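Local coordinates for translation initiation factor eIF2 assembly protein (Schizosaccharomyces pombe, PDB 4ZGP) that acts as an ATP-dependent folding chaperone of ATP-grasp fold, binding the gamma subunit of eIF2 so that it can assemble with the alpha and beta subunits, at residues L116-P121 with A152-H157; K122-I127 with L142-S147. All coordinates share one frame; numbering follows the deposited sequence.

Contact 1 of 2, residues L116-P121 with A152-H157; sequences LNWSTP and AHDLNH. With ADP (adenosine-5'-diphosphate), chain C.
Asp154 reaches from helix 149-157 into the turn at Leu116-Pro121, and its carboxylate is held there by three direct hydrogen bonds. Its CB lies in the plane of the Trp118 indole, at the ring edge, 3.9 Å from Trp118 CE3. One bond further, Asp154 CG comes to 3.5 Å from the same Trp118 CE3, with carboxylate and ring planes nearly perpendicular at 87°. With CG anti to the backbone carbonyl carbon (chi1 -78°), the carboxylate is carried toward the amides of Trp118 and Ser119. Asp154 OD1 takes the Ser119 OG hydroxyl at 2.6 Å, on its syn side but 28° out of the carboxylate plane. Asp154 OD2 receives two amides: Ser119 N at 2.8 Å through the syn lone pair, and Trp118 N at 3.1 Å from above the plane.

This turn follows strand 112-115 in an ATP-grasp protein and contributes Trp118 and Thr120 to the nucleotide site; Thr120 OG1 lies 2.8 Å from O2A of ADP. A water donates to Asp154 OD2 and Ser119 O and accepts from Leu116 N, so carboxylate and water together engage backbone groups of Leu116, Trp118 and Ser119. An asparagine here would probably leave at least one of these donors without an acceptor, since its amide NH2 cannot replace a carboxylate oxygen. Beside the polar group, Leu116 CD1 meets Leu155 CD2 at 3.6 Å, the two side chains crossing at about a right angle. The indole's NE1 bonds to the carbonyl of Val29, while Asn117 CB lies over one ring face, near its rim.

Contact 2 of 2, residues K122-I127 with L142-S147; sequences KDALWI and LLLLKS. With ADP (adenosine-5'-diphosphate), chain C.
The Trp126 indole borders Ser147, with its own neighbour Ile127 CB over one face, 3.7 Å above the plane and offset toward the rim. At the ring edge, in plane, a water accepts from Trp126 NE1 at 2.9 Å; it also lies within bonding distance of Asp123 OD2 and Ser147 O, bridging loop and helix end. Trp126 CZ2 comes obliquely to Ser147 O, at 3.5 Å. The carboxylate of Asp123 bonds through OD1 to Ser148 OG and through OD2 to Asp149 N, at the start of helix 149-157.

In this ATP-grasp protein the short 3-10 turn 125-127 thus packs on the C-terminal end of helix 138-146, while Lys122, at the other end of the loop segment, reaches the nucleotide: its NZ bonds to O3B of ADP at 3.0 Å. With Ile127 CG1 anti to the backbone N (chi1 -160°) and the chain extended beyond it, Ile127 CD1 makes a close 3.0 Å approach to Ser147 OG. That hydroxyl donates back along the helix to Leu143 O at 2.7 Å. Leu143 CD2 presses tightly on Ile127 CG2, 3.5 Å away. Leu144 CD1 fits against Ala124, 3.8 Å from its CB.

Contact 2 is nested inside the chain loop that contact 1 closes: 116-121 runs directly into 122-127, and helix 138-146, carrying 142-147, is followed by helix 149-157, carrying 152-157. Their centres lie 12 Å apart, and they meet where Pro121 CG packs on Leu144 CG at 3.8 Å and on Leu145 CD2. The continuous segment after strand 112-115 is therefore backed by two successive helices, first contacting the later one and then the earlier. Both contacts touch the same ADP, with Thr120 beside the alpha-phosphate and Lys122 at the beta-phosphate, so the chain supplying these two residues is packed against both helices through the residues that flank them.

Contact 1 of 2, residues L116-P121 with A152-H157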
ATOM      1  N   LEU A 116       8.093   2.773  -1.559  1.00 24.22           N
ATOM      2  CA  LEU A 116       8.983   2.714  -0.404  1.00 25.28           C
ATOM      3  C   LEU A 116       8.221   2.003   0.711  1.00 24.72           C
ATOM      4  O   LEU A 116       7.388   1.140   0.428  1.00 25.74           O
ATOM      5  CB  LEU A 116       9.487   4.093   0.020  1.00 27.57           C
ATOM      6  CG  LEU A 116      10.240   4.897  -1.054  1.00 30.53           C
ATOM      7  CD1 LEU A 116      10.889   6.124  -0.450  1.00 33.73           C
ATOM      8  CD2 LEU A 116      11.279   4.050  -1.811  1.00 27.87           C
ATOM      9  N   ASN A 117       8.523   2.324   1.967  1.00 24.45           N
ATOM     10  CA  ASN A 117       8.027   1.489   3.045  1.00 26.82           C
ATOM     11  C   ASN A 117       6.513   1.455   3.109  1.00 23.11           C
ATOM     12  O   ASN A 117       5.946   0.430   3.475  1.00 21.97           O
ATOM     13  CB  ASN A 117       8.568   1.943   4.410  1.00 21.97           C
ATOM     14  CG  ASN A 117      10.102   2.063   4.449  1.00 27.59           C
ATOM     15  OD1 ASN A 117      10.719   2.671   3.565  1.00 27.62           O
ATOM     16  ND2 ASN A 117      10.715   1.497   5.491  1.00 24.08           N
ATOM     17  N   TRP A 118       5.852   2.562   2.777  1.00 20.70           N
ATOM     18  CA  TRP A 118       4.388   2.576   2.940  1.00 24.93           C
ATOM     19  C   TRP A 118       3.601   2.895   1.678  1.00 22.49           C
ATOM     20  O   TRP A 118       2.583   2.253   1.428  1.00 22.10           O
ATOM     21  CB  TRP A 118       3.945   3.569   4.021  1.00 23.66           C
ATOM     22  CG  TRP A 118       4.562   3.318   5.358  1.00 24.79           C
ATOM     23  CD1 TRP A 118       4.107   2.471   6.341  1.00 19.67           C
ATOM     24  CD2 TRP A 118       5.758   3.908   5.854  1.00 24.94           C
ATOM     25  NE1 TRP A 118       4.967   2.502   7.421  1.00 21.08           N
ATOM     26  CE2 TRP A 118       5.977   3.393   7.153  1.00 23.03           C
ATOM     27  CE3 TRP A 118       6.665   4.844   5.332  1.00 23.23           C
ATOM     28  CZ2 TRP A 118       7.070   3.763   7.925  1.00 25.76           C
ATOM     29  CZ3 TRP A 118       7.744   5.216   6.101  1.00 25.57           C
ATOM     30  CH2 TRP A 118       7.940   4.675   7.389  1.00 26.93           C
ATOM     31  N   SER A 119       4.054   3.877   0.899  1.00 26.95           N
ATOM     32  CA  SER A 119       3.200   4.466  -0.133  1.00 29.66           C
ATOM     33  C   SER A 119       3.619   4.138  -1.572  1.00 28.01           C
ATOM     34  O   SER A 119       4.772   4.304  -1.953  1.00 33.31           O
ATOM     35  CB  SER A 119       3.158   5.987   0.043  1.00 27.50           C
ATOM     36  OG  SER A 119       2.842   6.334   1.379  1.00 30.98           O
ATOM     37  N   THR A 120       2.657   3.658  -2.341  1.00 23.73           N
ATOM     38  CA  THR A 120       2.811   3.428  -3.782  1.00 27.87           C
ATOM     39  C   THR A 120       2.580   4.760  -4.496  1.00 28.42           C
ATOM     40  O   THR A 120       1.639   5.472  -4.156  1.00 30.55           O
ATOM     41  CB  THR A 120       1.816   2.331  -4.260  1.00 32.71           C
ATOM     42  OG1 THR A 120       2.023   1.135  -3.485  1.00 31.72           O
ATOM     43  CG2 THR A 120       1.975   2.002  -5.736  1.00 28.48           C
ATOM     44  N   PRO A 121       3.443   5.105  -5.474  1.00 27.76           N
ATOM     45  CA  PRO A 121       3.375   6.398  -6.168  1.00 29.05           C
ATOM     46  C   PRO A 121       2.239   6.452  -7.184  1.00 29.40           C
ATOM     47  O   PRO A 121       2.424   6.753  -8.368  1.00 30.84           O
ATOM     48  CB  PRO A 121       4.756   6.500  -6.842  1.00 29.43           C
ATOM     49  CG  PRO A 121       5.155   5.094  -7.098  1.00 30.43           C
ATOM     50  CD  PRO A 121       4.625   4.325  -5.893  1.00 27.61           C
ATOM     51  N   ALA A 152       7.289  11.164  -1.212  1.00 33.15           N
ATOM     52  CA  ALA A 152       7.906  12.269  -0.489  1.00 35.12           C
ATOM     53  C   ALA A 152       7.407  12.324   0.949  1.00 30.63           C
ATOM     54  O   ALA A 152       8.156  12.679   1.858  1.00 33.62           O
ATOM     55  CB  ALA A 152       7.626  13.605  -1.202  1.00 32.52           C
ATOM     56  N   HIS A 153       6.143  11.973   1.151  1.00 32.20           N
ATOM     57  CA  HIS A 153       5.607  11.939   2.503  1.00 30.75           C
ATOM     58  C   HIS A 153       6.246  10.827   3.335  1.00 32.10           C
ATOM     59  O   HIS A 153       6.519  11.017   4.525  1.00 33.30           O
ATOM     60  CB  HIS A 153       4.088  11.769   2.500  1.00 30.61           C
ATOM     61  CG  HIS A 153       3.483  11.949   3.855  1.00 36.72           C
ATOM     62  ND1 HIS A 153       3.252  13.194   4.406  1.00 44.49           N
ATOM     63  CD2 HIS A 153       3.112  11.047   4.794  1.00 38.82           C
ATOM     64  CE1 HIS A 153       2.729  13.048   5.611  1.00 34.02           C
ATOM     65  NE2 HIS A 153       2.636  11.755   5.871  1.00 39.91           N
ATOM     66  N   ASP A 154       6.484   9.676   2.708  1.00 30.92           N
ATOM     67  CA  ASP A 154       7.204   8.588   3.367  1.00 27.86           C
ATOM     68  C   ASP A 154       8.591   9.044   3.807  1.00 32.54           C
ATOM     69  O   ASP A 154       9.054   8.716   4.904  1.00 30.52           O
ATOM     70  CB  ASP A 154       7.381   7.385   2.429  1.00 27.91           C
ATOM     71  CG  ASP A 154       6.119   6.531   2.283  1.00 27.66           C
ATOM     72  OD1 ASP A 154       5.010   6.960   2.671  1.00 27.67           O
ATOM     73  OD2 ASP A 154       6.252   5.420   1.729  1.00 27.11           O
ATOM     74  N   LEU A 155       9.261   9.767   2.909  1.00 28.58           N
ATOM     75  CA  LEU A 155      10.652  10.169   3.108  1.00 34.58           C
ATOM     76  C   LEU A 155      10.837  11.259   4.168  1.00 36.19           C
ATOM     77  O   LEU A 155      11.868  11.301   4.844  1.00 40.53           O
ATOM     78  CB  LEU A 155      11.248  10.650   1.772  1.00 33.35           C
ATOM     79  CG  LEU A 155      11.680   9.518   0.836  1.00 38.71           C
ATOM     80  CD1 LEU A 155      12.320  10.063  -0.421  1.00 43.13           C
ATOM     81  CD2 LEU A 155      12.635   8.554   1.544  1.00 38.34           C
ATOM     82  N   ASN A 156       9.846  12.127   4.324  1.00 35.39           N
ATOM     83  CA  ASN A 156      10.021  13.312   5.165  1.00 38.33           C
ATOM     84  C   ASN A 156       9.069  13.443   6.362  1.00 42.15           C
ATOM     85  O   ASN A 156       9.350  14.195   7.294  1.00 42.28           O
ATOM     86  CB  ASN A 156       9.886  14.570   4.299  1.00 41.01           C
ATOM     87  CG  ASN A 156      10.860  14.585   3.134  1.00 43.86           C
ATOM     88  OD1 ASN A 156      12.052  14.335   3.304  1.00 46.23           O
ATOM     89  ND2 ASN A 156      10.350  14.868   1.936  1.00 45.30           N
ATOM     90  N   HIS A 157       7.940  12.740   6.340  1.00 36.23           N
ATOM     91  CA  HIS A 157       6.900  12.987   7.331  1.00 36.61           C
ATOM     92  C   HIS A 157       6.229  11.738   7.885  1.00 36.74           C
ATOM     93  O   HIS A 157       5.148  11.838   8.459  1.00 35.03           O
ATOM     94  CB  HIS A 157       5.807  13.881   6.737  1.00 37.00           C
ATOM     95  CG  HIS A 157       6.297  15.222   6.289  1.00 41.75           C
ATOM     96  ND1 HIS A 157       6.823  16.152   7.162  1.00 45.58           N
ATOM     97  CD2 HIS A 157       6.343  15.789   5.060  1.00 41.17           C
ATOM     98  CE1 HIS A 157       7.174  17.234   6.487  1.00 46.27           C
ATOM     99  NE2 HIS A 157       6.889  17.039   5.211  1.00 46.03           N
TER
HETATM  100  PB  ADP C 301      -1.709   2.202  -1.602  0.69 45.51           P
HETATM  101  O1B ADP C 301      -2.167   1.246  -0.511  0.69 40.65           O
HETATM  102  O2B ADP C 301      -0.636   3.177  -1.153  0.69 37.78           O
HETATM  103  O3B ADP C 301      -2.892   2.761  -2.366  0.69 37.41           O
HETATM  104  PA  ADP C 301      -1.220  -0.147  -3.226  0.69 35.58           P
HETATM  105  O1A ADP C 301      -2.427  -0.655  -2.476  0.69 42.32           O
HETATM  106  O2A ADP C 301       0.087  -0.919  -3.289  0.69 36.30           O
HETATM  107  O3A ADP C 301      -0.859   1.331  -2.681  0.69 44.21           O
HETATM  108  O5' ADP C 301      -1.700   0.107  -4.737  0.69 44.51           O
HETATM  109  C5' ADP C 301      -1.988   1.409  -5.246  0.69 38.19           C
HETATM  110  C4' ADP C 301      -2.643   1.161  -6.594  0.69 41.03           C
HETATM  111  O4' ADP C 301      -1.646   0.766  -7.538  0.69 37.77           O
HETATM  112  C3' ADP C 301      -3.630   0.008  -6.502  0.69 38.87           C
HETATM  113  O3' ADP C 301      -4.974   0.487  -6.399  0.69 41.30           O
HETATM  114  C2' ADP C 301      -3.422  -0.794  -7.769  0.69 41.25           C
HETATM  115  O2' ADP C 301      -4.424  -0.486  -8.743  0.69 45.64           O
HETATM  116  C1' ADP C 301      -2.070  -0.367  -8.302  0.69 36.94           C
HETATM  117  N9  ADP C 301      -1.125  -1.487  -8.069  0.69 36.80           N
HETATM  118  C8  ADP C 301      -0.559  -1.795  -6.882  0.69 36.24           C
HETATM  119  N7  ADP C 301       0.257  -2.878  -7.002  0.69 39.00           N
HETATM  120  C5  ADP C 301       0.218  -3.279  -8.293  0.69 34.50           C
HETATM  121  C6  ADP C 301       0.853  -4.352  -9.092  0.69 34.40           C
HETATM  122  N6  ADP C 301       1.708  -5.221  -8.490  0.69 32.35           N
HETATM  123  N1  ADP C 301       0.553  -4.429 -10.416  0.69 28.14           N
HETATM  124  C2  ADP C 301      -0.293  -3.544 -10.988  0.69 35.16           C
HETATM  125  N3  ADP C 301      -0.906  -2.542 -10.323  0.69 37.18           N
HETATM  126  C4  ADP C 301      -0.693  -2.358  -8.993  0.69 39.63           C
HETATM  127  O   HOH W   1       6.830   5.371  -1.050  1.00 35.31           O

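Contact 2 of 2, residues K122-I127 with L142-S147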
ATOM      1  N   LYS A 122       1.040   6.157  -6.708  1.00 26.66           N
ATOM      2  CA  LYS A 122      -0.140   6.104  -7.561  1.00 26.70           C
ATOM      3  C   LYS A 122      -0.489   7.506  -8.059  1.00 31.50           C
ATOM      4  O   LYS A 122      -1.205   7.675  -9.046  1.00 29.84           O
ATOM      5  CB  LYS A 122      -1.325   5.500  -6.806  1.00 33.03           C
ATOM      6  CG  LYS A 122      -1.608   6.184  -5.483  1.00 45.51           C
ATOM      7  CD  LYS A 122      -2.924   5.729  -4.858  1.00 48.62           C
ATOM      8  CE  LYS A 122      -3.111   6.307  -3.454  1.00 50.00           C
ATOM      9  NZ  LYS A 122      -2.241   5.650  -2.424  1.00 47.12           N
ATOM     10  N   ASP A 123       0.032   8.508  -7.368  1.00 34.51           N
ATOM     11  CA  ASP A 123      -0.311   9.898  -7.668  1.00 39.51           C
ATOM     12  C   ASP A 123       0.551  10.461  -8.773  1.00 36.61           C
ATOM     13  O   ASP A 123       0.362  11.599  -9.202  1.00 42.69           O
ATOM     14  CB  ASP A 123      -0.141  10.763  -6.430  1.00 34.82           C
ATOM     15  CG  ASP A 123       1.309  10.825  -5.972  1.00 40.53           C
ATOM     16  OD1 ASP A 123       1.876   9.758  -5.623  1.00 37.92           O
ATOM     17  OD2 ASP A 123       1.887  11.928  -5.986  1.00 39.47           O
ATOM     18  N   ALA A 124       1.514   9.670  -9.221  1.00 40.82           N
ATOM     19  CA  ALA A 124       2.573  10.201 -10.060  1.00 36.01           C
ATOM     20  C   ALA A 124       2.488   9.675 -11.482  1.00 41.34           C
ATOM     21  O   ALA A 124       3.477   9.703 -12.222  1.00 38.28           O
ATOM     22  CB  ALA A 124       3.939   9.875  -9.452  1.00 37.62           C
ATOM     23  N   LEU A 125       1.304   9.209 -11.865  1.00 39.17           N
ATOM     24  CA  LEU A 125       1.087   8.715 -13.220  1.00 37.51           C
ATOM     25  C   LEU A 125       1.332   9.783 -14.285  1.00 44.29           C
ATOM     26  O   LEU A 125       1.709   9.462 -15.412  1.00 41.55           O
ATOM     27  CB  LEU A 125      -0.331   8.168 -13.364  1.00 39.82           C
ATOM     28  CG  LEU A 125      -0.385   6.642 -13.252  1.00 46.05           C
ATOM     29  CD1 LEU A 125       0.282   6.195 -11.967  1.00 49.63           C
ATOM     30  CD2 LEU A 125      -1.811   6.131 -13.325  1.00 49.32           C
ATOM     31  N   TRP A 126       1.126  11.046 -13.912  1.00 41.26           N
ATOM     32  CA  TRP A 126       1.269  12.176 -14.832  1.00 42.62           C
ATOM     33  C   TRP A 126       2.666  12.289 -15.423  1.00 44.82           C
ATOM     34  O   TRP A 126       2.843  12.929 -16.465  1.00 46.71           O
ATOM     35  CB  TRP A 126       0.895  13.495 -14.130  1.00 40.01           C
ATOM     36  CG  TRP A 126       1.628  13.733 -12.850  1.00 37.01           C
ATOM     37  CD1 TRP A 126       1.226  13.363 -11.599  1.00 40.88           C
ATOM     38  CD2 TRP A 126       2.898  14.385 -12.688  1.00 38.41           C
ATOM     39  NE1 TRP A 126       2.167  13.739 -10.666  1.00 39.30           N
ATOM     40  CE2 TRP A 126       3.200  14.373 -11.307  1.00 39.99           C
ATOM     41  CE3 TRP A 126       3.811  14.975 -13.572  1.00 38.91           C
ATOM     42  CZ2 TRP A 126       4.370  14.930 -10.793  1.00 37.47           C
ATOM     43  CZ3 TRP A 126       4.978  15.528 -13.056  1.00 40.03           C
ATOM     44  CH2 TRP A 126       5.248  15.496 -11.681  1.00 43.45           C
ATOM     45  N   ILE A 127       3.663  11.682 -14.788  1.00 37.10           N
ATOM     46  CA  ILE A 127       5.016  11.830 -15.312  1.00 38.16           C
ATOM     47  C   ILE A 127       5.450  10.661 -16.191  1.00 43.29           C
ATOM     48  O   ILE A 127       6.503  10.700 -16.817  1.00 47.64           O
ATOM     49  CB  ILE A 127       6.049  12.016 -14.186  1.00 44.83           C
ATOM     50  CG1 ILE A 127       7.316  12.664 -14.777  1.00 55.27           C
ATOM     51  CG2 ILE A 127       6.310  10.677 -13.476  1.00 47.08           C
ATOM     52  CD1 ILE A 127       8.326  13.168 -13.801  1.00 53.06           C
ATOM     53  N   LEU A 142      12.845   5.003 -10.842  1.00 29.63           N
ATOM     54  CA  LEU A 142      13.365   6.166 -10.136  1.00 29.35           C
ATOM     55  C   LEU A 142      12.589   7.430 -10.477  1.00 33.22           C
ATOM     56  O   LEU A 142      12.337   8.271  -9.613  1.00 33.95           O
ATOM     57  CB  LEU A 142      14.855   6.355 -10.461  1.00 31.41           C
ATOM     58  CG  LEU A 142      15.773   5.282  -9.858  1.00 35.42           C
ATOM     59  CD1 LEU A 142      17.164   5.298 -10.485  1.00 31.94           C
ATOM     60  CD2 LEU A 142      15.874   5.487  -8.365  1.00 37.47           C
ATOM     61  N   LEU A 143      12.215   7.561 -11.742  1.00 31.61           N
ATOM     62  CA  LEU A 143      11.478   8.738 -12.178  1.00 38.08           C
ATOM     63  C   LEU A 143      10.116   8.770 -11.483  1.00 37.77           C
ATOM     64  O   LEU A 143       9.691   9.804 -10.952  1.00 33.03           O
ATOM     65  CB  LEU A 143      11.342   8.731 -13.704  1.00 34.78           C
ATOM     66  CG  LEU A 143      10.854   9.976 -14.432  1.00 49.66           C
ATOM     67  CD1 LEU A 143      11.668  10.176 -15.702  1.00 50.55           C
ATOM     68  CD2 LEU A 143       9.410   9.790 -14.785  1.00 51.80           C
ATOM     69  N   LEU A 144       9.456   7.616 -11.439  1.00 32.48           N
ATOM     70  CA  LEU A 144       8.141   7.527 -10.815  1.00 30.60           C
ATOM     71  C   LEU A 144       8.211   7.817  -9.310  1.00 33.84           C
ATOM     72  O   LEU A 144       7.392   8.565  -8.768  1.00 30.00           O
ATOM     73  CB  LEU A 144       7.533   6.146 -11.078  1.00 31.61           C
ATOM     74  CG  LEU A 144       6.092   5.858 -10.653  1.00 36.53           C
ATOM     75  CD1 LEU A 144       5.091   6.815 -11.318  1.00 34.02           C
ATOM     76  CD2 LEU A 144       5.742   4.422 -11.001  1.00 31.98           C
ATOM     77  N   LEU A 145       9.199   7.245  -8.633  1.00 34.68           N
ATOM     78  CA  LEU A 145       9.342   7.481  -7.199  1.00 30.85           C
ATOM     79  C   LEU A 145       9.691   8.927  -6.877  1.00 34.27           C
ATOM     80  O   LEU A 145       9.213   9.478  -5.886  1.00 34.60           O
ATOM     81  CB  LEU A 145      10.413   6.566  -6.597  1.00 32.36           C
ATOM     82  CG  LEU A 145      10.104   5.067  -6.607  1.00 31.58           C
ATOM     83  CD1 LEU A 145      11.281   4.301  -6.018  1.00 23.74           C
ATOM     84  CD2 LEU A 145       8.827   4.773  -5.828  1.00 28.39           C
ATOM     85  N   LYS A 146      10.548   9.527  -7.697  1.00 30.81           N
ATOM     86  CA  LYS A 146      10.971  10.908  -7.474  1.00 37.56           C
ATOM     87  C   LYS A 146       9.805  11.897  -7.610  1.00 42.17           C
ATOM     88  O   LYS A 146       9.814  12.962  -6.985  1.00 41.92           O
ATOM     89  CB  LYS A 146      12.095  11.283  -8.451  1.00 40.70           C
ATOM     90  CG  LYS A 146      12.812  12.583  -8.121  1.00 47.66           C
ATOM     91  CD  LYS A 146      13.815  12.966  -9.204  1.00 52.53           C
ATOM     92  CE  LYS A 146      13.267  14.069 -10.106  1.00 60.87           C
ATOM     93  NZ  LYS A 146      14.253  14.519 -11.132  1.00 65.64           N
ATOM     94  N   SER A 147       8.797  11.544  -8.405  1.00 36.94           N
ATOM     95  CA  SER A 147       7.737  12.506  -8.731  1.00 39.31           C
ATOM     96  C   SER A 147       6.508  12.401  -7.841  1.00 37.08           C
ATOM     97  O   SER A 147       5.563  13.182  -7.980  1.00 40.15           O
ATOM     98  CB  SER A 147       7.315  12.337 -10.184  1.00 38.00           C
ATOM     99  OG  SER A 147       8.462  12.243 -10.993  1.00 38.36           O
TER
HETATM  100  PB  ADP C 301      -1.709   2.202  -1.602  0.69 45.51           P
HETATM  101  O1B ADP C 301      -2.167   1.246  -0.511  0.69 40.65           O
HETATM  102  O2B ADP C 301      -0.636   3.177  -1.153  0.69 37.78           O
HETATM  103  O3B ADP C 301      -2.892   2.761  -2.366  0.69 37.41           O
HETATM  104  PA  ADP C 301      -1.220  -0.147  -3.226  0.69 35.58           P
HETATM  105  O1A ADP C 301      -2.427  -0.655  -2.476  0.69 42.32           O
HETATM  106  O2A ADP C 301       0.087  -0.919  -3.289  0.69 36.30           O
HETATM  107  O3A ADP C 301      -0.859   1.331  -2.681  0.69 44.21           O
HETATM  108  O5' ADP C 301      -1.700   0.107  -4.737  0.69 44.51           O
HETATM  109  C5' ADP C 301      -1.988   1.409  -5.246  0.69 38.19           C
HETATM  110  C4' ADP C 301      -2.643   1.161  -6.594  0.69 41.03           C
HETATM  111  O4' ADP C 301      -1.646   0.766  -7.538  0.69 37.77           O
HETATM  112  C3' ADP C 301      -3.630   0.008  -6.502  0.69 38.87           C
HETATM  113  O3' ADP C 301      -4.974   0.487  -6.399  0.69 41.30           O
HETATM  114  C2' ADP C 301      -3.422  -0.794  -7.769  0.69 41.25           C
HETATM  115  O2' ADP C 301      -4.424  -0.486  -8.743  0.69 45.64           O
HETATM  116  C1' ADP C 301      -2.070  -0.367  -8.302  0.69 36.94           C
HETATM  117  N9  ADP C 301      -1.125  -1.487  -8.069  0.69 36.80           N
HETATM  118  C8  ADP C 301      -0.559  -1.795  -6.882  0.69 36.24           C
HETATM  119  N7  ADP C 301       0.257  -2.878  -7.002  0.69 39.00           N
HETATM  120  C5  ADP C 301       0.218  -3.279  -8.293  0.69 34.50           C
HETATM  121  C6  ADP C 301       0.853  -4.352  -9.092  0.69 34.40           C
HETATM  122  N6  ADP C 301       1.708  -5.221  -8.490  0.69 32.35           N
HETATM  123  N1  ADP C 301       0.553  -4.429 -10.416  0.69 28.14           N
HETATM  124  C2  ADP C 301      -0.293  -3.544 -10.988  0.69 35.16           C
HETATM  125  N3  ADP C 301      -0.906  -2.542 -10.323  0.69 37.18           N
HETATM  126  C4  ADP C 301      -0.693  -2.358  -8.993  0.69 39.63           C
HETATM  127  O   HOH W   2       2.862  13.386  -7.865  1.00 41.46           O